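Local coordinates for protein inorganic pyrophosphatase (Shewanella sp. AS-11, PDB 6LL8) that probably hydrolyses diphosphate to two phosphates, with divalent metal ions gathered round the substrate in its active site, at residues 13-21 against 42-50; 115-125 against 140-148. One frame throughout, in Å; residues are numbered along the deposited sequence. Where two conformers were deposited one is given.

Overall arrangement
Both contacts lie in the DHH domain, where helices pack around a parallel six-stranded sheet, and their centres are about 12 Å apart. They follow one another in series along the chain: interaction 1 pairs helices 14-29 and 44-53, and interaction 2 then pairs helices 117-128 and 134-147. Two probable hydrogen bonds tie them together, Glu-45 OE2 to Ser-146 OG at 2.7 Å and Asp-15 OD1 to Asn-118 ND2 at 2.8 Å. Asp-13 and Asp-15 from the first contact and Asp-147 from the second converge on the magnesium ions that hold the imidodiphosphate. The metal cluster is thus partly assembled from helix ends, the start of 14-29 and the close of 134-147, which the two pairs bring together.

Interaction 1 of 2, residues 13-21 against 42-50; sequences DSDSICGAI and LSPETAFIL. With MG (magnesium ion), chain F; MG (magnesium ion), chain C; MG (magnesium ion), chain D; 2PN (imidodiphosphoric acid), chain I.
Ser-14 OG is the polar hub between helices 14-29 and 44-53, which run roughly parallel (33° between axes). It donates to Glu-45 OE1 at 2.6 Å, on the anti side and 27° out of the carboxylate plane. Thr-46 OG1 lies 2.8 Å from Ser-14 OG, but its one proton may go instead to Ser-43 OG, with which it shares a hydrogen bond of undecided direction. Water 1 donates to Glu-45 OE1 and Ser-146 serves OE2, satisfying both oxygens. With an alanine at Glu-45, the hydroxyls of Ser-14 and Ser-146 would probably each lose their carboxylate acceptor. Further along the helices the contact is apolar: Ile-17 CG2 meets Thr-46 CG2 at 3.7 Å, and Ile-21 and Leu-50 meet tip to tip.

With CG between backbone N and carbonyl carbon (chi1 55°), Asp-13 OD1 accepts the capping bond from Ser-16 N and OD2 bridges two magnesium ions, one also bound by OD1. Asp-15 OD2 binds a third and accepts from Ser-117 N, while metal-bound water 2 accepts from Asp-15 N. Hydroxyls and a carboxylate suit this buried seam, its bonds consistent with holding the helix start beside the metals.

Interaction 2 of 2, residues 115-125 against 140-148; sequences GCSNTVIKMMY and MMCAILSDT. Unlike the reference sequence in segment 115-125: Ser-117 (reference Arg). With MG (magnesium ion), chain D; MG (magnesium ion), chain F; 2PN (imidodiphosphoric acid), chain I.
This contact is the packing of two obliquely antiparallel helices of the DHH domain, 117-128 and 134-147, with a metal site at one end (local axes at 142°, 8.9 Å at closest approach). Asp-147, the last residue of the second helix, carries the site: OD2 binds one magnesium ion at 2.1 Å and OD1 another, and each ion also holds an imidodiphosphate oxygen. Its CB lies against Gly-115 O at 3.2 Å. Glycine suits that place, since a beta carbon there would clash with Thr-148 CG2. The Thr-148 hydroxyl turns back on the helix it follows to donate to Ile-144 O, which Thr-148 N meets from the opposite face of the carbonyl plane.

Cys-116 SG, swung away from its backbone N (chi1 -176°), lies 3.5 Å from Ile-144 CA and accepts a weak capping bond from Asn-118 N. A small, polarisable sulfur can thus cap the helix and still pack against carbon. Ile-144 CD1 comes within 3.5 Å of Thr-119 OG1, a hydroxyl that hydrogen-bonds to Asp-160. Asn-118 lays ND2 on Ala-143 CB and gives its hydrogen bond to Asp-15; its OD1, 3.4 Å from Met-140 CG, is buried with no partner. Met-140 is a knob in the hole formed by Asn-118, Ile-121, Lys-122 and Tyr-125. Its chain bends at the end (chi3 70°), bringing CE to 3.7 Å from Lys-122 N, while SD makes an oblique Met-aromatic contact, 5.0 Å from the Tyr-125 ring centroid.

Helix 158-171 packs on Ile-144 and Lys-122, helix 176-187 on Cys-142 and Leu-145, and helix 14-29 on Cys-116, Met-124 and Tyr-125. Helix 117-128 follows strand 108-111, an edge strand of the parallel sheet.

Interaction 1 of 2, residues 13-21 against 42-50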
loop_
_atom_site.group_PDB
_atom_site.type_symbol
_atom_site.label_atom_id
_atom_site.label_comp_id
_atom_site.label_asym_id
_atom_site.label_seq_id
_atom_site.Cartn_x
_atom_site.Cartn_y
_atom_site.Cartn_z
ATOM N N ASP A 13 0.053 -3.989 -3.217
ATOM C CA ASP A 13 0.219 -4.698 -1.946
ATOM C C ASP A 13 -1.043 -5.490 -1.634
ATOM O O ASP A 13 -1.990 -5.551 -2.436
ATOM C CB ASP A 13 0.611 -3.724 -0.870
ATOM C CG ASP A 13 -0.356 -2.555 -0.710
ATOM O OD1 ASP A 13 -1.488 -2.593 -1.246
ATOM O OD2 ASP A 13 0.004 -1.558 -0.038
ATOM N N SER A 14 -1.074 -6.114 -0.480
ATOM C CA SER A 14 -2.194 -6.981 -0.114
ATOM C C SER A 14 -3.495 -6.189 -0.087
ATOM O O SER A 14 -4.535 -6.736 -0.491
ATOM C CB SER A 14 -1.927 -7.709 1.173
ATOM O OG SER A 14 -0.811 -8.547 1.038
ATOM N N ASP A 15 -3.510 -4.991 0.446
ATOM C CA ASP A 15 -4.751 -4.215 0.462
ATOM C C ASP A 15 -5.263 -3.989 -0.948
ATOM O O ASP A 15 -6.458 -4.175 -1.219
ATOM C CB ASP A 15 -4.494 -2.894 1.177
ATOM C CG ASP A 15 -5.678 -2.058 1.583
ATOM O OD1 ASP A 15 -6.789 -2.650 1.726
ATOM O OD2 ASP A 15 -5.502 -0.844 1.839
ATOM N N SER A 16 -4.397 -3.613 -1.866
ATOM C CA SER A 16 -4.791 -3.370 -3.258
ATOM C C SER A 16 -5.291 -4.648 -3.925
ATOM O O SER A 16 -6.205 -4.571 -4.755
ATOM C CB SER A 16 -3.645 -2.767 -4.045
ATOM O OG SER A 16 -3.541 -1.363 -3.879
ATOM N N ILE A 17 -4.657 -5.780 -3.691
ATOM C CA ILE A 17 -5.049 -7.055 -4.340
ATOM C C ILE A 17 -6.313 -7.578 -3.689
ATOM O O ILE A 17 -7.308 -7.904 -4.361
ATOM C CB ILE A 17 -3.903 -8.070 -4.286
ATOM C CG1 ILE A 17 -2.708 -7.567 -5.090
ATOM C CG2 ILE A 17 -4.378 -9.439 -4.711
ATOM C CD1 ILE A 17 -2.928 -7.395 -6.579
ATOM N N CYS A 18 -6.279 -7.738 -2.378
ATOM C CA CYS A 18 -7.414 -8.323 -1.645
ATOM C C CYS A 18 -8.619 -7.419 -1.741
ATOM O O CYS A 18 -9.750 -7.905 -1.826
ATOM C CB CYS A 18 -7.032 -8.610 -0.200
ATOM S SG CYS A 18 -5.676 -9.826 -0.067
ATOM N N GLY A 19 -8.387 -6.116 -1.676
ATOM C CA GLY A 19 -9.506 -5.185 -1.830
ATOM C C GLY A 19 -10.137 -5.223 -3.196
ATOM O O GLY A 19 -11.367 -5.140 -3.317
ATOM N N ALA A 20 -9.346 -5.389 -4.243
ATOM C CA ALA A 20 -9.933 -5.530 -5.597
ATOM C C ALA A 20 -10.817 -6.783 -5.649
ATOM O O ALA A 20 -11.929 -6.729 -6.199
ATOM C CB ALA A 20 -8.857 -5.568 -6.630
ATOM N N ILE A 21 -10.344 -7.887 -5.107
ATOM C CA ILE A 21 -11.127 -9.150 -5.094
ATOM C C ILE A 21 -12.399 -8.923 -4.285
ATOM O O ILE A 21 -13.498 -9.291 -4.723
ATOM C CB ILE A 21 -10.291 -10.293 -4.513
ATOM C CG1 ILE A 21 -9.117 -10.629 -5.431
ATOM C CG2 ILE A 21 -11.167 -11.515 -4.281
ATOM C CD1 ILE A 21 -8.116 -11.597 -4.839
ATOM N N LEU A 42 2.396 -9.993 -7.712
ATOM C CA LEU A 42 2.158 -10.064 -6.263
ATOM C C LEU A 42 3.465 -10.124 -5.485
ATOM O O LEU A 42 4.427 -10.752 -5.904
ATOM C CB LEU A 42 1.300 -11.277 -5.937
ATOM C CG LEU A 42 -0.191 -10.987 -5.896
ATOM C CD1 LEU A 42 -0.681 -10.504 -7.251
ATOM C CD2 LEU A 42 -0.911 -12.242 -5.430
ATOM N N SER A 43 3.453 -9.472 -4.338
ATOM C CA SER A 43 4.504 -9.656 -3.340
ATOM C C SER A 43 4.430 -11.058 -2.746
ATOM O O SER A 43 3.382 -11.719 -2.797
ATOM C CB SER A 43 4.364 -8.650 -2.235
ATOM O OG SER A 43 3.214 -8.967 -1.458
ATOM N N PRO A 44 5.534 -11.546 -2.146
ATOM C CA PRO A 44 5.451 -12.797 -1.390
ATOM C C PRO A 44 4.357 -12.813 -0.331
ATOM O O PRO A 44 3.690 -13.832 -0.159
ATOM C CB PRO A 44 6.855 -12.987 -0.835
ATOM C CG PRO A 44 7.738 -12.290 -1.867
ATOM C CD PRO A 44 6.926 -11.073 -2.296
ATOM N N GLU A 45 4.188 -11.703 0.377
ATOM C CA GLU A 45 3.138 -11.646 1.421
ATOM C C GLU A 45 1.775 -11.869 0.789
ATOM O O GLU A 45 0.937 -12.638 1.308
ATOM C CB GLU A 45 3.165 -10.288 2.123
ATOM C CG GLU A 45 2.143 -10.155 3.220
ATOM C CD GLU A 45 1.620 -8.798 3.589
ATOM O OE1 GLU A 45 0.974 -8.164 2.820
ATOM O OE2 GLU A 45 1.797 -8.478 4.734
ATOM N N THR A 46 1.479 -11.190 -0.316
ATOM C CA THR A 46 0.152 -11.321 -0.932
ATOM C C THR A 46 -0.033 -12.732 -1.473
ATOM O O THR A 46 -1.119 -13.298 -1.361
ATOM C CB THR A 46 -0.092 -10.280 -2.024
ATOM O OG1 THR A 46 0.191 -8.981 -1.488
ATOM C CG2 THR A 46 -1.514 -10.339 -2.525
ATOM N N ALA A 47 1.000 -13.312 -2.068
ATOM C CA ALA A 47 0.896 -14.695 -2.560
ATOM C C ALA A 47 0.537 -15.617 -1.394
ATOM O O ALA A 47 -0.260 -16.542 -1.565
ATOM C CB ALA A 47 2.184 -15.088 -3.248
ATOM N N PHE A 48 1.167 -15.406 -0.241
ATOM C CA PHE A 48 0.898 -16.199 0.966
ATOM C C PHE A 48 -0.559 -16.096 1.349
ATOM O O PHE A 48 -1.223 -17.104 1.661
ATOM C CB PHE A 48 1.846 -15.737 2.070
ATOM C CG PHE A 48 1.614 -16.357 3.423
ATOM C CD1 PHE A 48 2.248 -17.528 3.752
ATOM C CD2 PHE A 48 0.772 -15.772 4.363
ATOM C CE1 PHE A 48 2.039 -18.127 4.982
ATOM C CE2 PHE A 48 0.576 -16.365 5.611
ATOM C CZ PHE A 48 1.234 -17.530 5.908
ATOM N N ILE A 49 -1.089 -14.875 1.373
ATOM C CA ILE A 49 -2.506 -14.661 1.780
ATOM C C ILE A 49 -3.446 -15.378 0.793
ATOM O O ILE A 49 -4.384 -16.074 1.207
ATOM C CB ILE A 49 -2.801 -13.163 1.845
ATOM C CG1 ILE A 49 -2.018 -12.476 2.977
ATOM C CG2 ILE A 49 -4.300 -12.912 1.969
ATOM C CD1 ILE A 49 -2.030 -10.958 2.859
ATOM N N LEU A 50 -3.222 -15.163 -0.501
ATOM C CA LEU A 50 -4.137 -15.746 -1.495
ATOM C C LEU A 50 -4.059 -17.271 -1.444
ATOM O O LEU A 50 -5.083 -17.928 -1.583
ATOM C CB LEU A 50 -3.866 -15.224 -2.903
ATOM C CG LEU A 50 -4.111 -13.735 -3.131
ATOM C CD1 LEU A 50 -4.186 -13.446 -4.625
ATOM C CD2 LEU A 50 -5.356 -13.187 -2.435
HETATM MG MG MG F . -0.707 -1.745 2.277
HETATM MG MG MG C . -1.591 -0.329 -0.519
HETATM MG MG MG D . -3.792 0.366 2.072
HETATM P P1 2PN I . -0.815 1.461 1.902
HETATM O O1 2PN I . -0.901 1.277 0.389
HETATM O O2 2PN I . 0.018 0.394 2.562
HETATM O O3 2PN I . -2.199 1.578 2.513
HETATM N N1 2PN I . -0.070 2.906 2.156
HETATM P P2 2PN I . 1.401 3.372 2.739
HETATM O O4 2PN I . 1.944 4.325 1.678
HETATM O O5 2PN I . 2.274 2.142 2.865
HETATM O O6 2PN I . 1.172 4.067 4.059
HETATM O O HOH W 1 1.233 -5.858 1.930
HETATM O O HOH W 2 -1.203 -4.100 2.171
HETATM O O HOH W 3 1.460 -1.965 3.234
#

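Interaction 2 of 2, residues 115-125 against 140-148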
loop_
_atom_site.group_PDB
_atom_site.type_symbol
_atom_site.label_atom_id
_atom_site.label_comp_id
_atom_site.label_asym_id
_atom_site.label_seq_id
_atom_site.Cartn_x
_atom_site.Cartn_y
_atom_site.Cartn_z
ATOM N N GLY A 115 -7.173 2.564 8.982
ATOM C CA GLY A 115 -5.959 1.765 8.789
ATOM C C GLY A 115 -5.858 0.984 7.511
ATOM O O GLY A 115 -4.748 0.622 7.161
ATOM N N CYS A 116 -6.952 0.712 6.817
ATOM C CA CYS A 116 -6.898 -0.191 5.658
ATOM C C CYS A 116 -8.062 0.085 4.713
ATOM O O CYS A 116 -9.191 0.274 5.193
ATOM C CB CYS A 116 -6.895 -1.619 6.148
ATOM S SG CYS A 116 -6.703 -2.833 4.833
ATOM N N SER A 117 -7.828 0.025 3.404
ATOM C CA SER A 117 -8.945 0.164 2.462
ATOM C C SER A 117 -9.980 -0.918 2.703
ATOM O O SER A 117 -11.187 -0.682 2.512
ATOM C CB SER A 117 -8.484 0.076 1.023
ATOM O OG SER A 117 -7.568 1.082 0.662
ATOM N N ASN A 118 -9.566 -2.113 3.075
ATOM C CA ASN A 118 -10.507 -3.232 3.283
ATOM C C ASN A 118 -11.410 -2.980 4.480
ATOM O O ASN A 118 -12.503 -3.571 4.501
ATOM C CB ASN A 118 -9.791 -4.584 3.357
ATOM C CG ASN A 118 -9.519 -5.181 1.995
ATOM O OD1 ASN A 118 -10.404 -5.865 1.466
ATOM N ND2 ASN A 118 -8.388 -4.865 1.373
ATOM N N THR A 119 -11.019 -2.135 5.424
ATOM C CA THR A 119 -11.945 -1.714 6.509
ATOM C C THR A 119 -13.116 -0.966 5.888
ATOM O O THR A 119 -14.289 -1.156 6.292
ATOM C CB THR A 119 -11.199 -0.912 7.555
ATOM O OG1 THR A 119 -10.186 -1.772 8.077
ATOM C CG2 THR A 119 -12.090 -0.395 8.656
ATOM N N VAL A 120 -12.823 -0.088 4.938
ATOM C CA VAL A 120 -13.880 0.680 4.245
ATOM C C VAL A 120 -14.703 -0.267 3.363
ATOM O O VAL A 120 -15.929 -0.152 3.300
ATOM C CB VAL A 120 -13.276 1.827 3.435
ATOM C CG1 VAL A 120 -14.408 2.696 2.879
ATOM C CG2 VAL A 120 -12.326 2.667 4.263
ATOM N N ILE A 121 -14.082 -1.217 2.668
ATOM C CA ILE A 121 -14.859 -2.170 1.865
ATOM C C ILE A 121 -15.795 -2.958 2.775
ATOM O O ILE A 121 -16.927 -3.205 2.375
ATOM C CB ILE A 121 -13.908 -3.046 1.036
ATOM C CG1 ILE A 121 -13.133 -2.185 0.039
ATOM C CG2 ILE A 121 -14.675 -4.144 0.335
ATOM C CD1 ILE A 121 -11.994 -2.900 -0.660
ATOM N N LYS A 122 -15.387 -3.315 3.980
ATOM C CA LYS A 122 -16.315 -4.013 4.900
ATOM C C LYS A 122 -17.505 -3.103 5.177
ATOM O O LYS A 122 -18.644 -3.594 5.219
ATOM C CB LYS A 122 -15.558 -4.436 6.152
ATOM C CG LYS A 122 -16.210 -5.545 6.934
ATOM C CD LYS A 122 -17.287 -5.182 7.808
ATOM C CE LYS A 122 -17.756 -6.420 8.584
ATOM N NZ LYS A 122 -18.806 -5.983 9.496
ATOM N N MET A 123 -17.276 -1.818 5.366
ATOM C CA MET A 123 -18.395 -0.859 5.565
ATOM C C MET A 123 -19.324 -0.878 4.353
ATOM O O MET A 123 -20.541 -0.724 4.528
ATOM C CB MET A 123 -17.891 0.572 5.758
ATOM C CG MET A 123 -17.152 0.786 7.045
ATOM S SD MET A 123 -16.381 2.439 6.973
ATOM C CE MET A 123 -15.471 2.453 8.515
ATOM N N MET A 124 -18.784 -1.065 3.162
ATOM C CA MET A 124 -19.638 -1.159 1.963
ATOM C C MET A 124 -20.487 -2.428 1.989
ATOM O O MET A 124 -21.698 -2.374 1.695
ATOM C CB MET A 124 -18.766 -1.090 0.713
ATOM C CG MET A 124 -17.993 0.182 0.587
ATOM S SD MET A 124 -16.824 0.231 -0.796
ATOM C CE MET A 124 -17.949 0.415 -2.156
ATOM N N TYR A 125 -19.916 -3.557 2.364
ATOM C CA TYR A 125 -20.711 -4.783 2.502
ATOM C C TYR A 125 -21.842 -4.541 3.503
ATOM O O TYR A 125 -22.975 -4.981 3.255
ATOM C CB TYR A 125 -19.890 -5.979 2.979
ATOM C CG TYR A 125 -19.131 -6.704 1.903
ATOM C CD1 TYR A 125 -17.853 -6.342 1.511
ATOM C CD2 TYR A 125 -19.656 -7.872 1.391
ATOM C CE1 TYR A 125 -17.161 -7.069 0.561
ATOM C CE2 TYR A 125 -18.980 -8.608 0.435
ATOM C CZ TYR A 125 -17.708 -8.222 0.027
ATOM O OH TYR A 125 -17.047 -8.990 -0.900
ATOM N N MET A 140 -9.605 -10.266 3.457
ATOM C CA MET A 140 -9.838 -8.909 3.963
ATOM C C MET A 140 -9.186 -8.732 5.336
ATOM O O MET A 140 -8.530 -7.727 5.607
ATOM C CB MET A 140 -11.331 -8.620 4.036
ATOM C CG MET A 140 -12.039 -8.532 2.684
ATOM S SD MET A 140 -13.803 -8.255 2.834
ATOM C CE MET A 140 -13.831 -6.570 3.420
ATOM N N MET A 141 -9.373 -9.729 6.186
ATOM C CA MET A 141 -8.765 -9.732 7.522
ATOM C C MET A 141 -7.249 -9.592 7.404
ATOM O O MET A 141 -6.631 -8.781 8.111
ATOM C CB MET A 141 -9.143 -11.031 8.213
ATOM C CG MET A 141 -8.587 -11.174 9.626
ATOM S SD MET A 141 -8.404 -12.884 10.176
ATOM C CE MET A 141 -7.070 -13.388 9.099
ATOM N N CYS A 142 -6.654 -10.394 6.527
ATOM C CA CYS A 142 -5.187 -10.350 6.350
ATOM C C CYS A 142 -4.769 -8.966 5.869
ATOM O O CYS A 142 -3.742 -8.428 6.334
ATOM C CB CYS A 142 -4.705 -11.407 5.381
ATOM S SG CYS A 142 -4.786 -13.082 6.020
ATOM N N ALA A 143 -5.478 -8.404 4.902
ATOM C CA ALA A 143 -5.100 -7.075 4.407
ATOM C C ALA A 143 -5.086 -6.048 5.535
ATOM O O ALA A 143 -4.161 -5.212 5.605
ATOM C CB ALA A 143 -6.037 -6.631 3.319
ATOM N N ILE A 144 -6.068 -6.092 6.434
ATOM C CA ILE A 144 -6.145 -5.085 7.509
ATOM C C ILE A 144 -5.010 -5.332 8.501
ATOM O O ILE A 144 -4.404 -4.373 8.983
ATOM C CB ILE A 144 -7.531 -5.099 8.173
ATOM C CG1 ILE A 144 -8.662 -4.839 7.174
ATOM C CG2 ILE A 144 -7.556 -4.076 9.309
ATOM C CD1 ILE A 144 -10.014 -5.239 7.666
ATOM N N LEU A 145 -4.738 -6.584 8.835
ATOM C CA LEU A 145 -3.600 -6.905 9.718
ATOM C C LEU A 145 -2.298 -6.411 9.113
ATOM O O LEU A 145 -1.397 -5.970 9.839
ATOM C CB LEU A 145 -3.556 -8.409 9.954
ATOM C CG LEU A 145 -4.625 -8.950 10.888
ATOM C CD1 LEU A 145 -4.720 -10.454 10.700
ATOM C CD2 LEU A 145 -4.348 -8.594 12.336
ATOM N N SER A 146 -2.140 -6.487 7.799
ATOM C CA SER A 146 -0.915 -6.032 7.116
ATOM C C SER A 146 -0.833 -4.509 7.172
ATOM O O SER A 146 0.191 -3.962 7.620
ATOM C CB SER A 146 -0.887 -6.548 5.703
ATOM O OG SER A 146 0.359 -6.236 5.147
ATOM N N ASP A 147 -1.862 -3.835 6.695
ATOM C CA ASP A 147 -1.817 -2.360 6.637
ATOM C C ASP A 147 -1.674 -1.734 8.015
ATOM O O ASP A 147 -1.012 -0.710 8.144
ATOM C CB ASP A 147 -3.069 -1.818 5.974
ATOM C CG ASP A 147 -2.898 -1.538 4.502
ATOM O OD1 ASP A 147 -2.117 -2.253 3.882
ATOM O OD2 ASP A 147 -3.625 -0.681 3.935
ATOM N N THR A 148 -2.268 -2.330 9.038
ATOM C CA THR A 148 -2.186 -1.779 10.385
ATOM C C THR A 148 -0.975 -2.306 11.150
ATOM O O THR A 148 -0.805 -1.914 12.309
ATOM C CB THR A 148 -3.436 -2.038 11.196
ATOM O OG1 THR A 148 -3.578 -3.420 11.496
ATOM C CG2 THR A 148 -4.683 -1.468 10.565
HETATM MG MG MG D . -3.792 0.366 2.072
HETATM MG MG MG F . -0.707 -1.745 2.277
HETATM P P1 2PN I . -0.815 1.461 1.902
HETATM O O1 2PN I . -0.901 1.277 0.389
HETATM O O2 2PN I . 0.018 0.394 2.562
HETATM O O3 2PN I . -2.199 1.578 2.513
HETATM N N1 2PN I . -0.070 2.906 2.156
HETATM P P2 2PN I . 1.401 3.372 2.739
HETATM O O4 2PN I . 1.944 4.325 1.678
HETATM O O5 2PN I . 2.274 2.142 2.865
HETATM O O6 2PN I . 1.172 4.067 4.059
HETATM O O HOH W 4 -2.508 2.202 7.063
HETATM O O HOH W 3 1.460 -1.965 3.234
HETATM O O HOH W 2 -1.203 -4.100 2.171
#